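Local structure of TqaA (Penicillium aethiopicum, 5EGF) at residues H68-T73 with V418-F423; H234-A239 with D303-H308; E49-A54 with H108-V113. The protein is a fungal nonribosomal peptide synthetase whose C-terminal condensation-like domain, the piece described here, probably closes the finished peptide into a macrocycle. The protein carries 2 engineered substitutions. All coordinates share one frame; numbering follows the deposited sequence.

Overall arrangement
From the N terminus, strand 47-53 is laid down first, then strand 67-75. Interaction 3 closes the first loop when 108-113 returns to 49-54, building a small antiparallel sheet. That loop contains 68-73, whose partner 418-423 arrives only some 345 residues later, so interactions 1 and 3 cross along the chain. Interaction 2, where the turn after helix 227-235 meets strand 303-310, follows interaction 3 in series and is nested inside the long loop of interaction 1. Interactions 1 and 2 lie on opposite sides of the chain's centre, their centres 40 Å apart. Interaction 1 adds a late strand to four early ones; interaction 2 packs against the six-stranded sheet.

Interaction 1: residues H68-T73 with V418-F423; sequences HSYNWT and VQYSKF
Trp-72 and Tyr-420 form a non-hydrogen-bonded pair of an antiparallel ladder, both side chains on one face of the sheet. Strand 417-425 is the edge strand, within this chain, of a five-stranded sheet whose other four strands come early; such a crossover between the two halves is a hallmark of the condensation-domain fold. Three hydrogen-bonded pairs, Ser-69 with Phe-423, Asn-71 with Ser-421 and Thr-73 with Gln-419, each exchange two backbone bonds. From Trp-72 CB, 4.0 Å from Gln-419 O, CG lies beside the backbone N (chi1 -62°) and the indole swings over the neighbouring strand. CE3 meets Val-418 CG1 at 3.4 Å, and CZ3 comes equally near Tyr-420 CB, which sits over the six-membered ring as a CH-pi contact. CH2 also lies against Tyr-420 CB and CD1, and CZ2 is 3.6 Å from Tyr-420 CD1, the ring planes inclined at 56°. Phe-190 meets both Trp-72 and Tyr-70 edge-to-face. Tyr-420 OH reaches the edge of the Tyr-70 ring, 3.4 Å from CE1. The Tyr-70 side chain is about 7 Å from Gly-183, which binds phosphopantetheine in another crystal of this protein, so this aromatic face probably lies close to the site of that arm. On the other face, a water donates to Asn-71 O and also bonds Thr-73 OG1 and Ser-421 OG, bridging the strands. Ser-69 OG donates to a lone pair of Asn-71 OD1 at 2.6 Å, fixing the amide's rotation and leaving Asn-71 ND2 3.3 Å above the centre of the Phe-423 ring.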
loop_
_atom_site.group_PDB
_atom_site.type_symbol
_atom_site.label_atom_id
_atom_site.label_comp_id
_atom_site.label_asym_id
_atom_site.label_seq_id
_atom_site.Cartn_x
_atom_site.Cartn_y
_atom_site.Cartn_z
ATOM N N HIS C 68 -26.968 19.450 6.719
ATOM C CA HIS C 68 -26.327 20.756 6.775
ATOM C C HIS C 68 -26.358 21.305 8.177
ATOM O O HIS C 68 -27.300 21.048 8.930
ATOM C CB HIS C 68 -27.060 21.732 5.865
ATOM C CG HIS C 68 -26.765 21.528 4.419
ATOM N ND1 HIS C 68 -26.243 22.522 3.617
ATOM C CD2 HIS C 68 -26.872 20.428 3.639
ATOM C CE1 HIS C 68 -26.070 22.050 2.398
ATOM N NE2 HIS C 68 -26.436 20.781 2.386
ATOM N N SER C 69 -25.313 22.043 8.532
ATOM C CA SER C 69 -25.356 22.861 9.732
ATOM C C SER C 69 -25.205 24.276 9.228
ATOM O O SER C 69 -24.157 24.637 8.725
ATOM C CB SER C 69 -24.236 22.496 10.724
ATOM O OG SER C 69 -24.200 23.394 11.839
ATOM N N TYR C 70 -26.249 25.083 9.336
ATOM C CA TYR C 70 -26.116 26.477 8.938
ATOM C C TYR C 70 -25.683 27.354 10.122
ATOM O O TYR C 70 -26.413 27.493 11.104
ATOM C CB TYR C 70 -27.416 26.982 8.341
ATOM C CG TYR C 70 -27.756 26.368 7.005
ATOM C CD1 TYR C 70 -27.134 26.803 5.845
ATOM C CD2 TYR C 70 -28.708 25.364 6.900
ATOM C CE1 TYR C 70 -27.441 26.262 4.620
ATOM C CE2 TYR C 70 -29.030 24.814 5.665
ATOM C CZ TYR C 70 -28.392 25.267 4.531
ATOM O OH TYR C 70 -28.708 24.728 3.306
ATOM N N ASN C 71 -24.501 27.954 10.010
ATOM C CA ASN C 71 -23.867 28.606 11.151
ATOM C C ASN C 71 -23.754 30.111 11.012
ATOM O O ASN C 71 -23.217 30.635 10.030
ATOM C CB ASN C 71 -22.484 28.016 11.402
ATOM C CG ASN C 71 -22.465 26.516 11.256
ATOM O OD1 ASN C 71 -23.397 25.827 11.685
ATOM N ND2 ASN C 71 -21.410 25.995 10.623
ATOM N N TRP C 72 -24.261 30.798 12.022
ATOM C CA TRP C 72 -24.218 32.249 12.078
ATOM C C TRP C 72 -23.335 32.745 13.229
ATOM O O TRP C 72 -23.623 32.504 14.409
ATOM C CB TRP C 72 -25.640 32.787 12.199
ATOM C CG TRP C 72 -26.492 32.431 11.001
ATOM C CD1 TRP C 72 -27.332 31.355 10.872
ATOM C CD2 TRP C 72 -26.567 33.145 9.758
ATOM N NE1 TRP C 72 -27.927 31.364 9.633
ATOM C CE2 TRP C 72 -27.477 32.454 8.931
ATOM C CE3 TRP C 72 -25.953 34.303 9.266
ATOM C CZ2 TRP C 72 -27.799 32.891 7.648
ATOM C CZ3 TRP C 72 -26.274 34.729 7.987
ATOM C CH2 TRP C 72 -27.185 34.022 7.194
ATOM N N THR C 73 -22.245 33.416 12.873
ATOM C CA THR C 73 -21.373 34.053 13.855
ATOM C C THR C 73 -21.919 35.444 14.165
ATOM O O THR C 73 -21.987 36.299 13.276
ATOM C CB THR C 73 -19.910 34.170 13.345
ATOM O OG1 THR C 73 -19.387 32.869 13.055
ATOM C CG2 THR C 73 -19.030 34.829 14.394
ATOM N N VAL C 418 -23.473 39.921 11.958
ATOM C CA VAL C 418 -23.775 38.512 11.758
ATOM C C VAL C 418 -23.194 37.981 10.453
ATOM O O VAL C 418 -23.536 38.461 9.363
ATOM C CB VAL C 418 -25.296 38.276 11.774
ATOM C CG1 VAL C 418 -25.617 36.791 11.602
ATOM C CG2 VAL C 418 -25.896 38.819 13.065
ATOM N N GLN C 419 -22.318 36.986 10.570
ATOM C CA GLN C 419 -21.714 36.355 9.401
ATOM C C GLN C 419 -22.225 34.927 9.234
ATOM O O GLN C 419 -22.529 34.247 10.223
ATOM C CB GLN C 419 -20.184 36.359 9.498
ATOM C CG GLN C 419 -19.541 37.756 9.581
ATOM C CD GLN C 419 -19.774 38.614 8.337
ATOM O OE1 GLN C 419 -20.067 38.096 7.256
ATOM N NE2 GLN C 419 -19.642 39.932 8.489
ATOM N N TYR C 420 -22.297 34.488 7.978
ATOM C CA TYR C 420 -22.783 33.166 7.601
ATOM C C TYR C 420 -21.640 32.233 7.255
ATOM O O TYR C 420 -20.658 32.649 6.633
ATOM C CB TYR C 420 -23.669 33.295 6.357
ATOM C CG TYR C 420 -23.997 31.998 5.625
ATOM C CD1 TYR C 420 -25.033 31.181 6.060
ATOM C CD2 TYR C 420 -23.307 31.617 4.470
ATOM C CE1 TYR C 420 -25.364 30.001 5.389
ATOM C CE2 TYR C 420 -23.640 30.433 3.786
ATOM C CZ TYR C 420 -24.671 29.634 4.262
ATOM O OH TYR C 420 -25.019 28.470 3.615
ATOM N N SER C 421 -21.784 30.971 7.639
ATOM C CA SER C 421 -20.918 29.904 7.141
ATOM C C SER C 421 -21.694 28.609 7.352
ATOM O O SER C 421 -22.782 28.636 7.945
ATOM C CB SER C 421 -19.570 29.878 7.883
ATOM O OG SER C 421 -19.707 29.273 9.163
ATOM N N LYS C 422 -21.167 27.482 6.875
ATOM C CA LYS C 422 -21.917 26.224 6.993
ATOM C C LYS C 422 -21.058 24.966 6.959
ATOM O O LYS C 422 -19.926 24.995 6.479
ATOM C CB LYS C 422 -23.015 26.150 5.924
ATOM C CG LYS C 422 -22.504 26.253 4.502
ATOM C CD LYS C 422 -22.429 24.887 3.852
ATOM C CE LYS C 422 -23.068 24.904 2.478
ATOM N NZ LYS C 422 -22.327 25.821 1.556
ATOM N N PHE C 423 -21.600 23.872 7.493
ATOM C CA PHE C 423 -20.964 22.565 7.396
ATOM C C PHE C 423 -21.937 21.733 6.577
ATOM O O PHE C 423 -23.145 21.884 6.732
ATOM C CB PHE C 423 -20.806 21.896 8.767
ATOM C CG PHE C 423 -19.999 22.695 9.767
ATOM C CD1 PHE C 423 -18.857 23.384 9.380
ATOM C CD2 PHE C 423 -20.378 22.739 11.112
ATOM C CE1 PHE C 423 -18.111 24.112 10.311
ATOM C CE2 PHE C 423 -19.637 23.462 12.045
ATOM C CZ PHE C 423 -18.508 24.146 11.647
HETATM O O HOH W 1 -20.512 31.551 10.733
#

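Interaction 2: residues H234-A239 with D303-H308; sequences HYLDGA and DVVFGH
Ala-239 and Val-305 make the tightest touch of this small contact, CB to CG2 at 3.6 Å. The other methyl of Val-305, CG1, stands 4.3 Å from Leu-236 CD2. With CG1 anti to the backbone N (chi1 -176°), the isopropyl group offers one branch to each partner, CG1 to the leucine and CG2 to the alanine. At the start of the strand, Asp-303 turns its carboxylate to the same loop, with OD2 3.9 Å from Ala-239 CA. The turn after helix 227-235 is thereby packed on strand 303-310 of the six-stranded mixed sheet of the condensation-type domain, where that strand pairs with 329-336.

Helix 227-235 ends here, and residues Leu-236 to Ala-239 form a type II beta turn closed by Ala-239 N donating to Leu-236 O at 3.0 Å. Gly-238 occupies the turn position with positive phi (97°), where a side chain would collide with the preceding carbonyl oxygen. The turn thus brings Leu-236 and Ala-239 together over Val-305.

Farther out, on strand 329-336, Arg-334 holds Asp-303 OD2 in a salt bridge through NH2 and bonds the carbonyl oxygens of Tyr-235 and Asp-237 through NH1, while Thr-336 OG1 bonds Asp-303 OD1. Gly-238 O receives a hydrogen bond from Arg-302 of the second subunit, placing the turn at a subunit boundary.

The segments touch through methyl groups and the flank of one carboxylate, without a direct hydrogen bond; their polar link runs through Arg-334. That neighbouring positive charge would be expected to favour the ionised form of Asp-303 and to offset the negative potential at the helix C terminus.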
loop_
_atom_site.group_PDB
_atom_site.type_symbol
_atom_site.label_atom_id
_atom_site.label_comp_id
_atom_site.label_asym_id
_atom_site.label_seq_id
_atom_site.Cartn_x
_atom_site.Cartn_y
_atom_site.Cartn_z
ATOM N N HIS C 234 -46.110 11.161 -24.409
ATOM C CA HIS C 234 -45.722 11.765 -25.679
ATOM C C HIS C 234 -44.282 12.285 -25.670
ATOM O O HIS C 234 -43.551 12.150 -26.661
ATOM C CB HIS C 234 -46.680 12.908 -26.042
ATOM C CG HIS C 234 -46.373 13.555 -27.359
ATOM N ND1 HIS C 234 -46.281 12.839 -28.537
ATOM C CD2 HIS C 234 -46.106 14.845 -27.680
ATOM C CE1 HIS C 234 -45.979 13.664 -29.526
ATOM N NE2 HIS C 234 -45.870 14.887 -29.032
ATOM N N TYR C 235 -43.884 12.876 -24.545
ATOM C CA TYR C 235 -42.576 13.518 -24.402
ATOM C C TYR C 235 -41.452 12.507 -24.568
ATOM O O TYR C 235 -40.471 12.776 -25.249
ATOM C CB TYR C 235 -42.476 14.201 -23.020
ATOM C CG TYR C 235 -41.213 14.994 -22.771
ATOM C CD1 TYR C 235 -41.095 16.312 -23.204
ATOM C CD2 TYR C 235 -40.139 14.434 -22.089
ATOM C CE1 TYR C 235 -39.941 17.049 -22.978
ATOM C CE2 TYR C 235 -38.974 15.170 -21.846
ATOM C CZ TYR C 235 -38.882 16.474 -22.297
ATOM O OH TYR C 235 -37.733 17.202 -22.064
ATOM N N LEU C 236 -41.605 11.337 -23.953
ATOM C CA LEU C 236 -40.555 10.328 -23.992
ATOM C C LEU C 236 -40.829 9.228 -25.019
ATOM O O LEU C 236 -40.133 8.203 -25.037
ATOM C CB LEU C 236 -40.406 9.703 -22.618
ATOM C CG LEU C 236 -40.022 10.658 -21.480
ATOM C CD1 LEU C 236 -40.391 10.041 -20.135
ATOM C CD2 LEU C 236 -38.548 11.021 -21.551
ATOM N N ASP C 237 -41.861 9.435 -25.843
ATOM C CA ASP C 237 -42.224 8.504 -26.906
ATOM C C ASP C 237 -41.068 8.369 -27.910
ATOM O O ASP C 237 -40.664 9.352 -28.544
ATOM C CB ASP C 237 -43.500 9.001 -27.594
ATOM C CG ASP C 237 -44.029 8.032 -28.635
ATOM O OD1 ASP C 237 -44.231 6.841 -28.309
ATOM O OD2 ASP C 237 -44.238 8.466 -29.787
ATOM N N GLY C 238 -40.526 7.153 -28.028
ATOM C CA GLY C 238 -39.352 6.895 -28.844
ATOM C C GLY C 238 -38.011 6.878 -28.106
ATOM O O GLY C 238 -37.049 6.284 -28.577
ATOM N N ALA C 239 -37.934 7.525 -26.947
ATOM C CA ALA C 239 -36.651 7.765 -26.289
ATOM C C ALA C 239 -36.031 6.521 -25.669
ATOM O O ALA C 239 -36.729 5.711 -25.057
ATOM C CB ALA C 239 -36.788 8.857 -25.229
ATOM N N ASP C 303 -30.375 11.482 -29.896
ATOM C CA ASP C 303 -31.560 11.573 -29.076
ATOM C C ASP C 303 -31.205 11.127 -27.678
ATOM O O ASP C 303 -31.273 9.944 -27.352
ATOM C CB ASP C 303 -32.676 10.706 -29.658
ATOM C CG ASP C 303 -33.943 10.787 -28.851
ATOM O OD1 ASP C 303 -34.100 11.770 -28.096
ATOM O OD2 ASP C 303 -34.784 9.871 -28.967
ATOM N N VAL C 304 -30.815 12.089 -26.851
ATOM C CA VAL C 304 -30.316 11.770 -25.523
ATOM C C VAL C 304 -31.341 12.125 -24.467
ATOM O O VAL C 304 -32.045 13.121 -24.587
ATOM C CB VAL C 304 -29.005 12.492 -25.240
ATOM C CG1 VAL C 304 -27.937 12.011 -26.220
ATOM C CG2 VAL C 304 -29.203 14.021 -25.310
ATOM N N VAL C 305 -31.442 11.287 -23.444
ATOM C CA VAL C 305 -32.231 11.632 -22.279
ATOM C C VAL C 305 -31.305 11.638 -21.069
ATOM O O VAL C 305 -30.466 10.754 -20.921
ATOM C CB VAL C 305 -33.382 10.631 -22.073
ATOM C CG1 VAL C 305 -34.264 11.058 -20.906
ATOM C CG2 VAL C 305 -34.200 10.496 -23.364
ATOM N N PHE C 306 -31.444 12.637 -20.207
ATOM C CA PHE C 306 -30.686 12.648 -18.958
ATOM C C PHE C 306 -31.457 13.377 -17.847
ATOM O O PHE C 306 -32.494 14.002 -18.105
ATOM C CB PHE C 306 -29.263 13.221 -19.162
ATOM C CG PHE C 306 -29.248 14.627 -19.674
ATOM C CD1 PHE C 306 -29.348 14.884 -21.034
ATOM C CD2 PHE C 306 -29.162 15.697 -18.789
ATOM C CE1 PHE C 306 -29.363 16.177 -21.508
ATOM C CE2 PHE C 306 -29.174 16.997 -19.248
ATOM C CZ PHE C 306 -29.277 17.241 -20.611
ATOM N N GLY C 307 -30.976 13.280 -16.614
ATOM C CA GLY C 307 -31.691 13.891 -15.513
ATOM C C GLY C 307 -31.396 15.369 -15.398
ATOM O O GLY C 307 -30.332 15.829 -15.775
ATOM N N HIS C 308 -32.353 16.127 -14.888
ATOM C CA HIS C 308 -32.064 17.484 -14.468
ATOM C C HIS C 308 -33.033 17.878 -13.348
ATOM O O HIS C 308 -34.132 17.340 -13.229
ATOM C CB HIS C 308 -32.073 18.494 -15.622
ATOM C CG HIS C 308 -33.451 18.865 -16.091
ATOM N ND1 HIS C 308 -33.767 20.119 -16.578
ATOM C CD2 HIS C 308 -34.598 18.142 -16.143
ATOM C CE1 HIS C 308 -35.046 20.151 -16.907
ATOM N NE2 HIS C 308 -35.573 18.963 -16.658
#

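Interaction 3: residues E49-A54 with H108-V113. With EDO (1,2-ethanediol), chain Z.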
loop_
_atom_site.group_PDB
_atom_site.type_symbol
_atom_site.label_atom_id
_atom_site.label_comp_id
_atom_site.label_asym_id
_atom_site.label_seq_id
_atom_site.Cartn_x
_atom_site.Cartn_y
_atom_site.Cartn_z
ATOM N N GLU C 49 -49.723 15.216 14.201
ATOM C CA GLU C 49 -50.624 16.163 13.567
ATOM C C GLU C 49 -50.926 15.852 12.091
ATOM O O GLU C 49 -52.003 16.195 11.581
ATOM C CB GLU C 49 -50.047 17.562 13.681
ATOM C CG GLU C 49 -50.594 18.492 12.635
ATOM C CD GLU C 49 -50.049 19.888 12.772
ATOM O OE1 GLU C 49 -49.794 20.533 11.729
ATOM O OE2 GLU C 49 -49.882 20.343 13.927
ATOM N N ASP C 50 -49.961 15.245 11.404
ATOM C CA ASP C 50 -50.188 14.694 10.069
ATOM C C ASP C 50 -49.251 13.521 9.868
ATOM O O ASP C 50 -48.325 13.311 10.660
ATOM C CB ASP C 50 -49.980 15.740 8.983
ATOM C CG ASP C 50 -50.934 15.566 7.828
ATOM O OD1 ASP C 50 -51.338 14.412 7.546
ATOM O OD2 ASP C 50 -51.285 16.591 7.205
ATOM N N LEU C 51 -49.513 12.733 8.835
ATOM C CA LEU C 51 -48.642 11.613 8.506
ATOM C C LEU C 51 -48.773 11.292 7.027
ATOM O O LEU C 51 -49.831 10.778 6.582
ATOM C CB LEU C 51 -48.942 10.379 9.360
ATOM C CG LEU C 51 -47.932 9.235 9.171
ATOM C CD1 LEU C 51 -47.933 8.298 10.353
ATOM C CD2 LEU C 51 -48.227 8.466 7.897
ATOM N N LEU C 52 -47.706 11.612 6.279
ATOM C CA LEU C 52 -47.715 11.535 4.824
ATOM C C LEU C 52 -46.516 10.768 4.314
ATOM O O LEU C 52 -45.594 10.480 5.076
ATOM C CB LEU C 52 -47.675 12.931 4.204
ATOM C CG LEU C 52 -48.615 13.996 4.723
ATOM C CD1 LEU C 52 -48.035 14.626 5.981
ATOM C CD2 LEU C 52 -48.803 15.023 3.631
ATOM N N PRO C 53 -46.519 10.446 3.009
ATOM C CA PRO C 53 -45.306 9.910 2.387
ATOM C C PRO C 53 -44.257 11.003 2.196
ATOM O O PRO C 53 -44.598 12.164 1.930
ATOM C CB PRO C 53 -45.804 9.420 1.016
ATOM C CG PRO C 53 -47.293 9.244 1.175
ATOM C CD PRO C 53 -47.684 10.363 2.103
ATOM N N ALA C 54 -42.988 10.633 2.355
ATOM C CA ALA C 54 -41.880 11.469 1.898
ATOM C C ALA C 54 -41.822 11.306 0.370
ATOM O O ALA C 54 -42.114 10.223 -0.159
ATOM C CB ALA C 54 -40.589 11.010 2.520
ATOM N N HIS C 108 -41.299 2.192 2.923
ATOM C CA HIS C 108 -41.667 3.385 2.159
ATOM C C HIS C 108 -41.751 4.624 3.038
ATOM O O HIS C 108 -42.802 4.924 3.609
ATOM C CB HIS C 108 -43.002 3.161 1.457
ATOM C CG HIS C 108 -42.916 2.280 0.244
ATOM N ND1 HIS C 108 -42.001 1.256 0.121
ATOM C CD2 HIS C 108 -43.642 2.273 -0.899
ATOM C CE1 HIS C 108 -42.168 0.655 -1.044
ATOM N NE2 HIS C 108 -43.157 1.253 -1.682
ATOM N N PRO C 109 -40.636 5.363 3.122
ATOM C CA PRO C 109 -40.429 6.437 4.101
ATOM C C PRO C 109 -41.554 7.469 4.151
ATOM O O PRO C 109 -42.112 7.859 3.122
ATOM C CB PRO C 109 -39.122 7.095 3.635
ATOM C CG PRO C 109 -39.039 6.783 2.187
ATOM C CD PRO C 109 -39.609 5.386 2.067
ATOM N N ILE C 110 -41.840 7.935 5.363
ATOM C CA ILE C 110 -42.981 8.801 5.621
ATOM C C ILE C 110 -42.602 9.966 6.524
ATOM O O ILE C 110 -41.612 9.906 7.256
ATOM C CB ILE C 110 -44.107 8.019 6.297
ATOM C CG1 ILE C 110 -43.556 7.260 7.502
ATOM C CG2 ILE C 110 -44.761 7.054 5.314
ATOM C CD1 ILE C 110 -44.609 6.507 8.291
ATOM N N GLN C 111 -43.401 11.022 6.456
ATOM C CA GLN C 111 -43.210 12.212 7.257
ATOM C C GLN C 111 -44.186 12.189 8.415
ATOM O O GLN C 111 -45.408 12.161 8.204
ATOM C CB GLN C 111 -43.507 13.451 6.410
ATOM C CG GLN C 111 -42.390 13.865 5.477
ATOM C CD GLN C 111 -42.849 14.833 4.390
ATOM O OE1 GLN C 111 -42.507 16.014 4.417
ATOM N NE2 GLN C 111 -43.601 14.327 3.410
ATOM N N LEU C 112 -43.672 12.195 9.641
ATOM C CA LEU C 112 -44.546 12.415 10.788
ATOM C C LEU C 112 -44.485 13.894 11.144
ATOM O O LEU C 112 -43.445 14.401 11.552
ATOM C CB LEU C 112 -44.141 11.558 11.981
ATOM C CG LEU C 112 -44.558 10.091 11.954
ATOM C CD1 LEU C 112 -43.825 9.315 10.861
ATOM C CD2 LEU C 112 -44.274 9.494 13.312
ATOM N N VAL C 113 -45.582 14.606 10.945
ATOM C CA VAL C 113 -45.617 16.008 11.331
ATOM C C VAL C 113 -46.001 16.105 12.804
ATOM O O VAL C 113 -47.014 15.549 13.234
ATOM C CB VAL C 113 -46.618 16.789 10.490
ATOM C CG1 VAL C 113 -46.325 18.286 10.577
ATOM C CG2 VAL C 113 -46.541 16.320 9.056
HETATM C C1 EDO Z . -44.215 18.124 5.981
HETATM O O1 EDO Z . -43.619 17.125 6.820
HETATM C C2 EDO Z . -44.572 19.359 6.803
HETATM O O2 EDO Z . -44.969 20.435 5.941
#
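Val-113 O receives two backbone donors, Glu-49 N at 2.9 Å and, weakly, Asp-50 N at 3.5 Å. Two residues thus face one, a classic beta bulge in the antiparallel pairing of the two strands. Val-113 N returns to Asp-50 O from above the carbonyl plane. Next along the ladder, Leu-52 and Gln-111 exchange two bonds, of which Gln-111 N to Leu-52 O is short at 2.6 Å. Ala-54 N to Pro-109 O, 3.0 Å long, extends the pairing past Pro-53.

Asp-50 OD1 is gripped by three donors: Leu-51 N on its anti side at 2.8 Å, Tyr-213 OH and Phe-21 N, the last of which ties the N-terminal segment to this strand. Gln-111 runs extended beyond CG (chi2 164°), carrying its amide to the Pro-53 carbonyl. There NE2 makes a weak, bent bond of 2.8 Å to Pro-53 O, while OE1 accepts from Gln-58 NE2 and from O1 of a 1,2-ethanediol probably left by the crystallisation liquor.

On this face Leu-52 CD1 rests on Val-113 CG2 at 3.8 Å. On the reverse face Leu-51 reaches with CD2 to Ile-110 CD1 and with CD1 to Leu-112 CG.

Strand 110-115 is the middle of a three-stranded antiparallel sheet, with 100-103 on its other side. Helix 208-217 lies against Leu-52 and Gln-111 on one face, and helix 30-37, with the loop before it, against Ile-110 and Leu-112 on the other.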